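Local atomic coordinates of ricin B lectin (Clostridium thermocellum, PDB entry 3VSF), a protein that acts as an exo-beta-1,3-galactanase, a family 43 glycoside hydrolase joined to a ricin-type lectin module that binds galactose. Residues S165-Q170 and H177-Y182; V132-W137 and A148-S153. All coordinates share one frame; numbering follows the deposited sequence.

Contacts 1 and 2 follow one another along the chain, their centres about 16 Å apart. Contact 2 pairs the two middle strands of a four-stranded propeller blade, 131-138 and 147-153. Contact 1 begins at an edge strand of that blade, 161-166, and folds the connection to the next blade back on itself. F166 is the joint between them: its O lies 2.8 Å from A148 N, probably a hydrogen bond, and its ring packs with CZ 3.8 Å from W134 CZ3 and CE2 3.8 Å from V150 CG2. Both contacts lie in the hydrolase part, away from the galactose-binding residues D422, D425, N440 and N444 of the lectin module.

Contact 1. Residues S165-Q170 and H177-Y182; sequences SFRPMQ and HGLPGY
R167 runs alongside the 179-182 backbone, past the carbonyls of G181 and P180, and lays one face of its guanidinium on L179, whose CB sits 3.6 Å above the plane, over the centre. The two side chains meet at about a right angle. A bend at chi3 (71°) turns the guanidinium toward the carbonyl of G181, and R167 NE donates to G181 O at 3.0 Å; the oxygen lies slightly out of the guanidinium plane, while NE stands above the carbonyl plane. NH2 adds a weak second bond to the same oxygen. These bonds hold together two parts of the connection that leads from strand 161-166, the outer edge of one propeller blade, to strand 187-191, the first of the next. Beside them the backbones join directly: Y182 N donates to P168 O at 3.0 Å. G181, lacking a side chain, lets the chains draw close, its CA 4.1 Å from Q170 CA. Further out M169 lies obliquely against the Y182 ring, near the CD2-CE2 side, with M169 CG 3.4 Å from Y182 CD2. Y212 of strand 208-214 touches both of these side chains and P168, tying the turn to the neighbouring blade.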
loop_
_atom_site.group_PDB
_atom_site.type_symbol
_atom_site.label_atom_id
_atom_site.label_comp_id
_atom_site.label_asym_id
_atom_site.label_seq_id
_atom_site.Cartn_x
_atom_site.Cartn_y
_atom_site.Cartn_z
ATOM N N SER A 165 -24.624 10.392 -14.751
ATOM C CA SER A 165 -23.418 9.760 -15.268
ATOM C C SER A 165 -23.072 10.394 -16.609
ATOM O O SER A 165 -23.963 10.756 -17.377
ATOM C CB SER A 165 -23.623 8.253 -15.421
ATOM O OG SER A 165 -24.699 7.967 -16.295
ATOM N N PHE A 166 -21.782 10.533 -16.890
ATOM C CA PHE A 166 -21.352 11.261 -18.076
ATOM C C PHE A 166 -19.878 11.044 -18.386
ATOM O O PHE A 166 -19.089 10.702 -17.505
ATOM C CB PHE A 166 -21.597 12.756 -17.878
ATOM C CG PHE A 166 -20.741 13.369 -16.806
ATOM C CD1 PHE A 166 -19.603 14.085 -17.134
ATOM C CD2 PHE A 166 -21.066 13.213 -15.468
ATOM C CE1 PHE A 166 -18.809 14.646 -16.148
ATOM C CE2 PHE A 166 -20.277 13.769 -14.478
ATOM C CZ PHE A 166 -19.147 14.486 -14.820
ATOM N N ARG A 167 -19.514 11.252 -19.646
ATOM C CA ARG A 167 -18.114 11.270 -20.046
ATOM C C ARG A 167 -17.626 12.712 -20.025
ATOM O O ARG A 167 -18.157 13.560 -20.743
ATOM C CB ARG A 167 -17.950 10.665 -21.441
ATOM C CG ARG A 167 -18.362 9.203 -21.525
ATOM C CD ARG A 167 -18.639 8.781 -22.959
ATOM N NE ARG A 167 -17.426 8.694 -23.767
ATOM C CZ ARG A 167 -16.789 7.559 -24.036
ATOM N NH1 ARG A 167 -17.247 6.408 -23.559
ATOM N NH2 ARG A 167 -15.697 7.573 -24.786
ATOM N N PRO A 168 -16.619 12.997 -19.190
ATOM C CA PRO A 168 -16.101 14.357 -19.006
ATOM C C PRO A 168 -15.937 15.097 -20.328
ATOM O O PRO A 168 -15.545 14.495 -21.328
ATOM C CB PRO A 168 -14.734 14.116 -18.367
ATOM C CG PRO A 168 -14.917 12.859 -17.593
ATOM C CD PRO A 168 -15.864 12.009 -18.399
ATOM N N MET A 169 -16.239 16.392 -20.324
ATOM C CA MET A 169 -16.087 17.228 -21.510
ATOM C C MET A 169 -16.966 16.732 -22.657
ATOM O O MET A 169 -16.520 16.656 -23.801
ATOM C CB MET A 169 -14.622 17.267 -21.956
ATOM C CG MET A 169 -13.611 17.201 -20.815
ATOM S SD MET A 169 -13.529 18.694 -19.809
ATOM C CE MET A 169 -12.777 19.837 -20.965
ATOM N N GLN A 170 -18.213 16.393 -22.349
ATOM C CA GLN A 170 -19.147 15.908 -23.362
ATOM C C GLN A 170 -19.600 17.025 -24.295
ATOM O O GLN A 170 -19.763 16.816 -25.498
ATOM C CB GLN A 170 -20.366 15.255 -22.704
ATOM C CG GLN A 170 -20.374 13.737 -22.777
ATOM C CD GLN A 170 -21.610 13.129 -22.139
ATOM O OE1 GLN A 170 -22.434 13.836 -21.559
ATOM N NE2 GLN A 170 -21.743 11.812 -22.244
ATOM N N HIS A 177 -12.723 7.545 -28.958
ATOM C CA HIS A 177 -12.980 6.161 -29.351
ATOM C C HIS A 177 -14.454 5.878 -29.639
ATOM O O HIS A 177 -15.066 5.020 -29.003
ATOM C CB HIS A 177 -12.445 5.187 -28.298
ATOM C CG HIS A 177 -10.951 5.097 -28.266
ATOM N ND1 HIS A 177 -10.245 4.179 -29.013
ATOM C CD2 HIS A 177 -10.029 5.817 -27.585
ATOM C CE1 HIS A 177 -8.952 4.334 -28.790
ATOM N NE2 HIS A 177 -8.794 5.321 -27.926
ATOM N N GLY A 178 -15.014 6.603 -30.603
ATOM C CA GLY A 178 -16.363 6.338 -31.069
ATOM C C GLY A 178 -17.459 7.147 -30.399
ATOM O O GLY A 178 -18.503 7.399 -31.002
ATOM N N LEU A 179 -17.232 7.553 -29.154
ATOM C CA LEU A 179 -18.253 8.277 -28.401
ATOM C C LEU A 179 -17.812 9.690 -28.028
ATOM O O LEU A 179 -16.617 9.978 -27.967
ATOM C CB LEU A 179 -18.645 7.494 -27.144
ATOM C CG LEU A 179 -19.301 6.130 -27.373
ATOM C CD1 LEU A 179 -19.602 5.449 -26.046
ATOM C CD2 LEU A 179 -20.567 6.270 -28.207
ATOM N N PRO A 180 -18.786 10.581 -27.786
ATOM C CA PRO A 180 -18.500 11.952 -27.357
ATOM C C PRO A 180 -18.098 11.999 -25.888
ATOM O O PRO A 180 -18.728 11.344 -25.057
ATOM C CB PRO A 180 -19.839 12.662 -27.559
ATOM C CG PRO A 180 -20.852 11.587 -27.385
ATOM C CD PRO A 180 -20.230 10.348 -27.966
ATOM N N GLY A 181 -17.059 12.766 -25.577
ATOM C CA GLY A 181 -16.577 12.879 -24.213
ATOM C C GLY A 181 -15.440 11.921 -23.916
ATOM O O GLY A 181 -15.413 10.796 -24.416
ATOM N N TYR A 182 -14.496 12.374 -23.098
ATOM C CA TYR A 182 -13.355 11.556 -22.705
ATOM C C TYR A 182 -13.802 10.303 -21.961
ATOM O O TYR A 182 -14.710 10.355 -21.131
ATOM C CB TYR A 182 -12.411 12.366 -21.815
ATOM C CG TYR A 182 -11.693 13.487 -22.528
ATOM C CD1 TYR A 182 -11.156 13.301 -23.794
ATOM C CD2 TYR A 182 -11.553 14.734 -21.935
ATOM C CE1 TYR A 182 -10.497 14.324 -24.449
ATOM C CE2 TYR A 182 -10.896 15.763 -22.580
ATOM C CZ TYR A 182 -10.370 15.553 -23.838
ATOM O OH TYR A 182 -9.715 16.576 -24.484
#

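Contact 2. Residues V132-W137 and A148-S153; sequences VMWMHW and AAVAYS
V150 places its CG2 methyl over one face of the W134 indole, a CH-pi contact in which CG2 lies 3.4 Å from the centroid of the six-membered ring and 13° off the ring normal. W134 has CG anti to its carbonyl carbon (chi1 -69°), which lays the indole alongside V150. In V150, CG1 is anti to N and turned to V132, where the two CG1 atoms are 3.9 Å apart; the other branch, CG2, therefore lies beside the backbone N and over the indole. A148 meets the indole differently, with CB at the ring edge, 4.2 Å from CE3. F199, from strand 197-203 of the next blade, also meets the indole, its ring plane inclined to it.

On the other face of the sheet M135 bends at chi2 and chi3 around A149, with CG 3.5 Å from A149 CB. M133 meets A151 only through CB, its extended chain leading off toward L104. That leucine, on strand 98-105 in the preceding blade, is touched by both methionines.

Between these layers runs the antiparallel hairpin pairing, the strand directions 157° apart. M133 and A151 form a hydrogen-bonded pair, M133 N lying 2.7 Å from A151 O and A151 N 2.8 Å from M133 O. The pair of M135 and A149 is looser: A149 N donates to M135 O at 3.2 Å, and the return bond from M135 N to A149 O is weak. The polar groups of the longer side chains find partners beyond the two strands: W134 NE1 donates to Y218 O, W137 NE1 to E111 O, and H136 NE2 bonds E138 OE1. The chemistry thus divides by layer: backbone bonds fix the register, apolar side chains on both faces join this blade of the five-bladed propeller to its neighbours, and main-chain carbonyls satisfy the buried indole N-H groups.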
loop_
_atom_site.group_PDB
_atom_site.type_symbol
_atom_site.label_atom_id
_atom_site.label_comp_id
_atom_site.label_asym_id
_atom_site.label_seq_id
_atom_site.Cartn_x
_atom_site.Cartn_y
_atom_site.Cartn_z
ATOM N N VAL A 132 -19.424 15.060 -1.526
ATOM C CA VAL A 132 -19.579 14.681 -2.925
ATOM C C VAL A 132 -18.926 13.328 -3.197
ATOM O O VAL A 132 -17.799 13.076 -2.768
ATOM C CB VAL A 132 -18.972 15.741 -3.865
ATOM C CG1 VAL A 132 -19.149 15.330 -5.318
ATOM C CG2 VAL A 132 -19.609 17.099 -3.607
ATOM N N MET A 133 -19.641 12.461 -3.907
ATOM C CA MET A 133 -19.149 11.119 -4.200
ATOM C C MET A 133 -19.000 10.870 -5.699
ATOM O O MET A 133 -19.932 11.095 -6.470
ATOM C CB MET A 133 -20.075 10.067 -3.585
ATOM C CG MET A 133 -19.818 8.652 -4.076
ATOM S SD MET A 133 -20.891 7.437 -3.291
ATOM C CE MET A 133 -20.586 6.004 -4.319
ATOM N N TRP A 134 -17.823 10.405 -6.102
ATOM C CA TRP A 134 -17.561 10.066 -7.495
ATOM C C TRP A 134 -17.345 8.566 -7.651
ATOM O O TRP A 134 -17.118 7.861 -6.668
ATOM C CB TRP A 134 -16.347 10.833 -8.014
ATOM C CG TRP A 134 -16.593 12.301 -8.154
ATOM C CD1 TRP A 134 -16.624 13.226 -7.151
ATOM C CD2 TRP A 134 -16.845 13.016 -9.369
ATOM N NE1 TRP A 134 -16.881 14.473 -7.668
ATOM C CE2 TRP A 134 -17.020 14.372 -9.028
ATOM C CE3 TRP A 134 -16.940 12.642 -10.713
ATOM C CZ2 TRP A 134 -17.283 15.353 -9.980
ATOM C CZ3 TRP A 134 -17.200 13.618 -11.658
ATOM C CH2 TRP A 134 -17.369 14.957 -11.287
ATOM N N MET A 135 -17.415 8.080 -8.887
ATOM C CA MET A 135 -17.277 6.652 -9.148
ATOM C C MET A 135 -17.147 6.350 -10.639
ATOM O O MET A 135 -17.086 7.260 -11.465
ATOM C CB MET A 135 -18.473 5.893 -8.568
ATOM C CG MET A 135 -19.778 6.144 -9.307
ATOM S SD MET A 135 -21.199 6.286 -8.206
ATOM C CE MET A 135 -20.865 7.862 -7.425
ATOM N N HIS A 136 -17.102 5.063 -10.968
ATOM C CA HIS A 136 -17.008 4.617 -12.352
ATOM C C HIS A 136 -18.276 3.859 -12.732
ATOM O O HIS A 136 -18.681 2.930 -12.035
ATOM C CB HIS A 136 -15.782 3.721 -12.536
ATOM C CG HIS A 136 -15.645 3.154 -13.915
ATOM N ND1 HIS A 136 -14.943 1.996 -14.176
ATOM C CD2 HIS A 136 -16.116 3.584 -15.108
ATOM C CE1 HIS A 136 -14.990 1.737 -15.470
ATOM N NE2 HIS A 136 -15.695 2.685 -16.059
ATOM N N TRP A 137 -18.899 4.258 -13.838
ATOM C CA TRP A 137 -20.166 3.661 -14.251
ATOM C C TRP A 137 -20.043 2.885 -15.560
ATOM O O TRP A 137 -19.368 3.323 -16.493
ATOM C CB TRP A 137 -21.245 4.740 -14.383
ATOM C CG TRP A 137 -22.628 4.190 -14.570
ATOM C CD1 TRP A 137 -23.537 3.907 -13.592
ATOM C CD2 TRP A 137 -23.262 3.861 -15.812
ATOM N NE1 TRP A 137 -24.695 3.420 -14.147
ATOM C CE2 TRP A 137 -24.552 3.383 -15.508
ATOM C CE3 TRP A 137 -22.864 3.922 -17.150
ATOM C CZ2 TRP A 137 -25.446 2.969 -16.494
ATOM C CZ3 TRP A 137 -23.753 3.511 -18.128
ATOM C CH2 TRP A 137 -25.029 3.041 -17.793
ATOM N N ALA A 148 -18.032 8.693 -15.829
ATOM C CA ALA A 148 -17.996 8.918 -14.391
ATOM C C ALA A 148 -19.403 9.180 -13.873
ATOM O O ALA A 148 -20.289 9.572 -14.631
ATOM C CB ALA A 148 -17.084 10.087 -14.062
ATOM N N ALA A 149 -19.607 8.955 -12.580
ATOM C CA ALA A 149 -20.901 9.205 -11.957
ATOM C C ALA A 149 -20.722 10.026 -10.687
ATOM O O ALA A 149 -19.672 9.969 -10.047
ATOM C CB ALA A 149 -21.609 7.896 -11.656
ATOM N N VAL A 150 -21.746 10.791 -10.326
ATOM C CA VAL A 150 -21.657 11.684 -9.178
ATOM C C VAL A 150 -22.863 11.556 -8.251
ATOM O O VAL A 150 -23.970 11.249 -8.691
ATOM C CB VAL A 150 -21.520 13.154 -9.622
ATOM C CG1 VAL A 150 -21.196 14.042 -8.431
ATOM C CG2 VAL A 150 -20.449 13.289 -10.692
ATOM N N ALA A 151 -22.632 11.795 -6.965
ATOM C CA ALA A 151 -23.692 11.808 -5.966
ATOM C C ALA A 151 -23.260 12.706 -4.814
ATOM O O ALA A 151 -22.133 13.198 -4.800
ATOM C CB ALA A 151 -23.974 10.402 -5.469
ATOM N N TYR A 152 -24.151 12.927 -3.853
ATOM C CA TYR A 152 -23.811 13.754 -2.699
ATOM C C TYR A 152 -24.818 13.630 -1.562
ATOM O O TYR A 152 -25.929 13.133 -1.747
ATOM C CB TYR A 152 -23.653 15.222 -3.110
ATOM C CG TYR A 152 -24.947 15.905 -3.484
ATOM C CD1 TYR A 152 -25.560 16.797 -2.614
ATOM C CD2 TYR A 152 -25.557 15.661 -4.707
ATOM C CE1 TYR A 152 -26.744 17.427 -2.950
ATOM C CE2 TYR A 152 -26.742 16.284 -5.052
ATOM C CZ TYR A 152 -27.330 17.166 -4.170
ATOM O OH TYR A 152 -28.508 17.787 -4.513
ATOM N N SER A 153 -24.411 14.086 -0.381
ATOM C CA SER A 153 -25.252 14.028 0.806
ATOM C C SER A 153 -24.811 15.082 1.816
ATOM O O SER A 153 -23.650 15.493 1.828
ATOM C CB SER A 153 -25.185 12.638 1.439
ATOM O OG SER A 153 -25.927 12.586 2.644
#